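PDB 6I5S: bottromycin amidohydrolase from Streptomyces purpureus, which probably hydrolyses the amide bond after the thiazoline, cutting the follower peptide from the bottromycin precursor at a dinuclear zinc centre, acting as the gatekeeper of the pathway. Local coordinates for residues R225-F238 against F268-T280. Residues are numbered along the deposited sequence; the frame is centred on the assembly and turned at random. Where two conformers were deposited one is given.
With ZN (zinc ion), chain B.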
loop_
_atom_site.group_PDB
_atom_site.type_symbol
_atom_site.label_atom_id
_atom_site.label_comp_id
_atom_site.label_asym_id
_atom_site.label_seq_id
_atom_site.Cartn_x
_atom_site.Cartn_y
_atom_site.Cartn_z
ATOM N N ARG A 225 -14.470 4.403 -6.839
ATOM C CA ARG A 225 -13.924 3.059 -6.958
ATOM C C ARG A 225 -13.426 2.556 -5.606
ATOM O O ARG A 225 -13.596 1.377 -5.280
ATOM C CB ARG A 225 -12.794 3.032 -7.982
ATOM C CG ARG A 225 -11.832 1.773 -7.988
ATOM C CD ARG A 225 -12.529 0.576 -8.538
ATOM N NE ARG A 225 -12.957 0.803 -9.898
ATOM C CZ ARG A 225 -12.212 0.700 -10.974
ATOM N NH1 ARG A 225 -10.919 0.400 -10.906
ATOM N NH2 ARG A 225 -12.790 0.934 -12.142
ATOM N N SER A 226 -12.851 3.447 -4.804
ATOM C CA SER A 226 -12.506 3.112 -3.438
ATOM C C SER A 226 -12.560 4.388 -2.600
ATOM O O SER A 226 -12.437 5.501 -3.113
ATOM C CB SER A 226 -11.103 2.478 -3.306
ATOM O OG SER A 226 -10.073 3.468 -3.532
ATOM N N THR A 227 -12.721 4.202 -1.298
ATOM C CA THR A 227 -12.650 5.285 -0.310
ATOM C C THR A 227 -11.613 4.912 0.745
ATOM O O THR A 227 -11.415 3.720 1.069
ATOM C CB THR A 227 -13.983 5.588 0.373
ATOM O OG1 THR A 227 -14.511 4.420 1.028
ATOM C CG2 THR A 227 -15.045 6.067 -0.697
ATOM N N GLU A 228 -10.889 5.939 1.204
ATOM C CA GLU A 228 -9.706 5.757 2.029
ATOM C C GLU A 228 -9.944 6.241 3.463
ATOM O O GLU A 228 -10.657 7.225 3.712
ATOM C CB GLU A 228 -8.496 6.511 1.449
ATOM C CG GLU A 228 -8.330 6.355 -0.100
ATOM C CD GLU A 228 -8.089 4.928 -0.461
ATOM O OE1 GLU A 228 -7.112 4.373 0.092
ATOM O OE2 GLU A 228 -8.863 4.354 -1.257
ATOM N N HIS A 229 -9.257 5.577 4.373
ATOM C CA HIS A 229 -9.086 5.985 5.775
ATOM C C HIS A 229 -10.357 5.873 6.596
ATOM O O HIS A 229 -10.365 6.329 7.754
ATOM C CB HIS A 229 -8.575 7.435 5.892
ATOM C CG HIS A 229 -7.454 7.798 4.983
ATOM N ND1 HIS A 229 -6.239 7.147 4.980
ATOM C CD2 HIS A 229 -7.345 8.804 4.064
ATOM C CE1 HIS A 229 -5.447 7.708 4.076
ATOM N NE2 HIS A 229 -6.090 8.716 3.521
ATOM N N LEU A 230 -11.411 5.237 6.081
ATOM C CA LEU A 230 -12.747 5.233 6.688
ATOM C C LEU A 230 -13.376 6.629 6.750
ATOM O O LEU A 230 -14.431 6.799 7.379
ATOM C CB LEU A 230 -12.711 4.580 8.097
ATOM C CG LEU A 230 -12.248 3.124 8.133
ATOM C CD1 LEU A 230 -12.227 2.621 9.582
ATOM C CD2 LEU A 230 -13.169 2.266 7.293
ATOM N N TYR A 231 -12.812 7.642 6.071
ATOM C CA TYR A 231 -13.464 8.933 6.108
ATOM C C TYR A 231 -14.827 8.788 5.457
ATOM O O TYR A 231 -15.018 7.966 4.551
ATOM C CB TYR A 231 -12.654 10.007 5.420
ATOM C CG TYR A 231 -11.316 10.310 6.064
ATOM C CD1 TYR A 231 -11.052 10.011 7.388
ATOM C CD2 TYR A 231 -10.296 10.883 5.330
ATOM C CE1 TYR A 231 -9.813 10.295 7.923
ATOM C CE2 TYR A 231 -9.092 11.171 5.865
ATOM C CZ TYR A 231 -8.853 10.896 7.163
ATOM O OH TYR A 231 -7.591 11.168 7.690
ATOM N N GLY A 232 -15.782 9.533 5.979
ATOM C CA GLY A 232 -17.174 9.304 5.598
ATOM C C GLY A 232 -17.921 8.496 6.634
ATOM O O GLY A 232 -18.988 8.882 7.089
ATOM N N PHE A 233 -17.364 7.346 7.008
ATOM C CA PHE A 233 -17.872 6.634 8.186
ATOM C C PHE A 233 -17.497 7.375 9.466
ATOM O O PHE A 233 -18.259 7.383 10.446
ATOM C CB PHE A 233 -17.318 5.209 8.217
ATOM C CG PHE A 233 -17.765 4.360 7.045
ATOM C CD1 PHE A 233 -19.051 3.814 7.025
ATOM C CD2 PHE A 233 -16.947 4.188 5.957
ATOM C CE1 PHE A 233 -19.478 3.081 5.935
ATOM C CE2 PHE A 233 -17.357 3.455 4.865
ATOM C CZ PHE A 233 -18.630 2.886 4.869
ATOM N N VAL A 234 -16.305 7.954 9.490
ATOM C CA VAL A 234 -15.868 8.853 10.550
ATOM C C VAL A 234 -15.336 10.108 9.890
ATOM O O VAL A 234 -14.957 10.080 8.718
ATOM C CB VAL A 234 -14.782 8.192 11.438
ATOM C CG1 VAL A 234 -15.324 6.936 12.005
ATOM C CG2 VAL A 234 -13.559 7.913 10.656
ATOM N N PRO A 235 -15.272 11.204 10.617
ATOM C CA PRO A 235 -14.774 12.440 10.036
ATOM C C PRO A 235 -13.257 12.439 9.918
ATOM O O PRO A 235 -12.539 11.792 10.677
ATOM C CB PRO A 235 -15.248 13.509 11.030
ATOM C CG PRO A 235 -15.401 12.824 12.266
ATOM C CD PRO A 235 -15.721 11.391 12.012
ATOM N N ASN A 236 -12.771 13.205 8.952
ATOM C CA ASN A 236 -11.344 13.477 8.862
ATOM C C ASN A 236 -10.991 14.486 9.952
ATOM O O ASN A 236 -11.014 15.713 9.736
ATOM C CB ASN A 236 -10.965 14.004 7.469
ATOM C CG ASN A 236 -9.503 14.308 7.373
ATOM O OD1 ASN A 236 -8.739 14.153 8.353
ATOM N ND2 ASN A 236 -9.076 14.730 6.196
ATOM N N VAL A 237 -10.757 13.975 11.163
ATOM C CA VAL A 237 -10.482 14.845 12.301
ATOM C C VAL A 237 -9.151 15.566 12.169
ATOM O O VAL A 237 -8.898 16.538 12.885
ATOM C CB VAL A 237 -10.523 14.035 13.619
ATOM C CG1 VAL A 237 -11.923 13.478 13.847
ATOM C CG2 VAL A 237 -9.505 12.919 13.642
ATOM N N PHE A 238 -8.307 15.176 11.206
ATOM C CA PHE A 238 -7.025 15.862 11.067
ATOM C C PHE A 238 -7.192 17.222 10.415
ATOM O O PHE A 238 -6.258 18.024 10.474
ATOM C CB PHE A 238 -6.023 14.944 10.344
ATOM C CG PHE A 238 -5.900 13.628 11.027
ATOM C CD1 PHE A 238 -5.224 13.519 12.253
ATOM C CD2 PHE A 238 -6.550 12.515 10.543
ATOM C CE1 PHE A 238 -5.182 12.315 12.940
ATOM C CE2 PHE A 238 -6.486 11.307 11.233
ATOM C CZ PHE A 238 -5.818 11.214 12.434
ATOM N N PHE A 268 -14.911 -1.039 -2.310
ATOM C CA PHE A 268 -13.540 -1.193 -1.854
ATOM C C PHE A 268 -13.254 -0.138 -0.806
ATOM O O PHE A 268 -13.456 1.049 -1.062
ATOM C CB PHE A 268 -12.556 -1.046 -2.986
ATOM C CG PHE A 268 -12.656 -2.147 -4.032
ATOM C CD1 PHE A 268 -12.003 -3.341 -3.854
ATOM C CD2 PHE A 268 -13.453 -1.987 -5.145
ATOM C CE1 PHE A 268 -12.095 -4.343 -4.796
ATOM C CE2 PHE A 268 -13.530 -2.968 -6.099
ATOM C CZ PHE A 268 -12.837 -4.153 -5.926
ATOM N N VAL A 269 -12.761 -0.582 0.357
ATOM C CA VAL A 269 -12.479 0.263 1.513
ATOM C C VAL A 269 -11.030 0.025 1.934
ATOM O O VAL A 269 -10.665 -1.102 2.208
ATOM C CB VAL A 269 -13.440 -0.057 2.678
ATOM C CG1 VAL A 269 -13.015 0.676 3.930
ATOM C CG2 VAL A 269 -14.842 0.307 2.276
ATOM N N CYS A 270 -10.228 1.084 2.002
ATOM C CA CYS A 270 -8.816 1.019 2.381
ATOM C C CYS A 270 -8.649 1.817 3.669
ATOM O O CYS A 270 -8.453 3.030 3.632
ATOM C CB CYS A 270 -7.928 1.569 1.247
ATOM S SG CYS A 270 -6.213 1.401 1.623
ATOM N N PRO A 271 -8.712 1.169 4.844
ATOM C CA PRO A 271 -8.818 1.941 6.101
ATOM C C PRO A 271 -7.516 2.538 6.614
ATOM O O PRO A 271 -7.565 3.426 7.477
ATOM C CB PRO A 271 -9.391 0.914 7.101
ATOM C CG PRO A 271 -9.015 -0.439 6.543
ATOM C CD PRO A 271 -9.027 -0.262 5.011
ATOM N N THR A 272 -6.365 2.065 6.140
ATOM C CA THR A 272 -5.044 2.506 6.588
ATOM C C THR A 272 -4.981 2.636 8.101
ATOM O O THR A 272 -4.615 3.667 8.651
ATOM C CB THR A 272 -4.582 3.806 5.917
ATOM O OG1 THR A 272 -5.383 4.904 6.317
ATOM C CG2 THR A 272 -4.663 3.715 4.414
ATOM N N LEU A 273 -5.233 1.507 8.771
ATOM C CA LEU A 273 -5.273 1.533 10.237
ATOM C C LEU A 273 -3.894 1.845 10.809
ATOM O O LEU A 273 -3.771 2.545 11.837
ATOM C CB LEU A 273 -5.782 0.203 10.778
ATOM C CG LEU A 273 -7.220 -0.084 10.353
ATOM C CD1 LEU A 273 -7.557 -1.556 10.682
ATOM C CD2 LEU A 273 -8.268 0.845 11.053
ATOM N N VAL A 274 -2.848 1.322 10.163
ATOM C CA VAL A 274 -1.469 1.585 10.617
ATOM C C VAL A 274 -1.160 3.071 10.639
ATOM O O VAL A 274 -0.414 3.542 11.515
ATOM C CB VAL A 274 -0.458 0.818 9.746
ATOM C CG1 VAL A 274 -0.557 1.211 8.263
ATOM C CG2 VAL A 274 0.983 0.989 10.283
ATOM N N ALA A 275 -1.715 3.832 9.695
ATOM C CA ALA A 275 -1.501 5.288 9.676
ATOM C C ALA A 275 -2.301 6.014 10.760
ATOM O O ALA A 275 -1.789 6.943 11.406
ATOM C CB ALA A 275 -1.860 5.831 8.264
ATOM N N TRP A 276 -3.570 5.654 10.941
ATOM C CA TRP A 276 -4.324 6.134 12.117
ATOM C C TRP A 276 -3.549 5.902 13.415
ATOM O O TRP A 276 -3.431 6.795 14.256
ATOM C CB TRP A 276 -5.659 5.414 12.189
ATOM C CG TRP A 276 -6.813 5.968 11.397
ATOM C CD1 TRP A 276 -7.332 5.443 10.229
ATOM C CD2 TRP A 276 -7.606 7.101 11.728
ATOM N NE1 TRP A 276 -8.433 6.175 9.835
ATOM C CE2 TRP A 276 -8.633 7.196 10.741
ATOM C CE3 TRP A 276 -7.600 8.018 12.797
ATOM C CZ2 TRP A 276 -9.620 8.189 10.774
ATOM C CZ3 TRP A 276 -8.598 8.992 12.838
ATOM C CH2 TRP A 276 -9.584 9.083 11.806
ATOM N N ARG A 277 -3.053 4.680 13.596
ATOM C CA ARG A 277 -2.297 4.321 14.799
ATOM C C ARG A 277 -1.084 5.223 14.966
ATOM O O ARG A 277 -0.815 5.741 16.038
ATOM C CB ARG A 277 -1.869 2.855 14.676
ATOM C CG ARG A 277 -1.077 2.244 15.865
ATOM C CD ARG A 277 -2.013 1.890 17.049
ATOM N NE ARG A 277 -2.988 0.896 16.619
ATOM C CZ ARG A 277 -4.042 0.553 17.374
ATOM N NH1 ARG A 277 -4.911 -0.335 16.936
ATOM N NH2 ARG A 277 -4.250 1.125 18.546
ATOM N N ALA A 278 -0.320 5.424 13.894
ATOM C CA ALA A 278 0.856 6.282 14.016
ATOM C C ALA A 278 0.504 7.730 14.319
ATOM O O ALA A 278 1.240 8.394 15.052
ATOM C CB ALA A 278 1.696 6.172 12.719
ATOM N N ARG A 279 -0.635 8.249 13.824
ATOM C CA ARG A 279 -1.016 9.635 14.104
ATOM C C ARG A 279 -1.392 9.883 15.560
ATOM O O ARG A 279 -1.422 11.044 15.995
ATOM C CB ARG A 279 -2.189 10.058 13.186
ATOM C CG ARG A 279 -1.844 10.098 11.687
ATOM C CD ARG A 279 -3.099 10.252 10.781
ATOM N NE ARG A 279 -2.882 9.861 9.373
ATOM C CZ ARG A 279 -3.830 9.414 8.536
ATOM N NH1 ARG A 279 -5.099 9.273 8.919
ATOM N NH2 ARG A 279 -3.499 9.071 7.309
ATOM N N THR A 280 -1.728 8.831 16.319
ATOM C CA THR A 280 -2.163 9.013 17.710
ATOM C C THR A 280 -1.023 9.440 18.608
ATOM O O THR A 280 -1.266 10.055 19.653
ATOM C CB THR A 280 -2.723 7.733 18.322
ATOM O OG1 THR A 280 -1.703 6.738 18.387
ATOM C CG2 THR A 280 -3.967 7.230 17.612
HETATM ZN ZN ZN B . -5.448 10.641 2.704
HETATM O O HOH W 1 -16.084 0.327 -4.939
HETATM O O HOH W 2 -4.378 12.474 2.997
HETATM O O HOH W 3 -3.345 10.158 3.290
#
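His229 meets Thr272 and Trp276 just past the ends of two parallel strands, 226-228 and 268-270, and its side chain runs from this junction to a zinc ion. His229 CB lies over the centre of one face of the Tyr231 ring and 4.1 Å from Trp276 NE1. A chi1 of -45° sets CG beside the backbone N and points the ring at Thr272 and the zinc; His229 CG itself faces Thr272 OG1 at 3.8 Å. Glu228 CB covers one face of the imidazole near its rim. His229 ND1 donates to Thr272 OG1 (2.7 Å), which lies in the ring plane, in a nearly straight bond of 169°. CD2 and CE1 flank the metal-bound nitrogen. At the tip, His229 NE2 binds zinc at 2.2 Å; NE2 holds the metal, while the ND1 bond fixes the ring's rotation. Two waters share this zinc, and His210 and carboxylated lysine 183 complete the site.

The backbone of His229 is held as well: its N donates to Cys270 O, prolonging the parallel pairing, while its O accepts from Trp276 NE1 (2.8 Å), in the indole plane. The six-membered ring of Trp276 touches Tyr231 CE1 through CZ2 (3.5 Å), and Phe238 CE2 sits over one indole face toward the rim. In the conformer described, Arg279 lays CD over the Phe238 ring, a CH-pi contact 3.6 Å from the centroid, and its NH2 forms a salt bridge with Asp348, a ligand of the second zinc.

Strand 268-270 is the middle of a short parallel sheet, between 226-228 and 342-343. Beyond it, on helix 273-280, Trp276 touches Leu249 of helix 245-254 and Leu329 of helix 316-338, while helix 358-369 packs against Pro271 and Leu273.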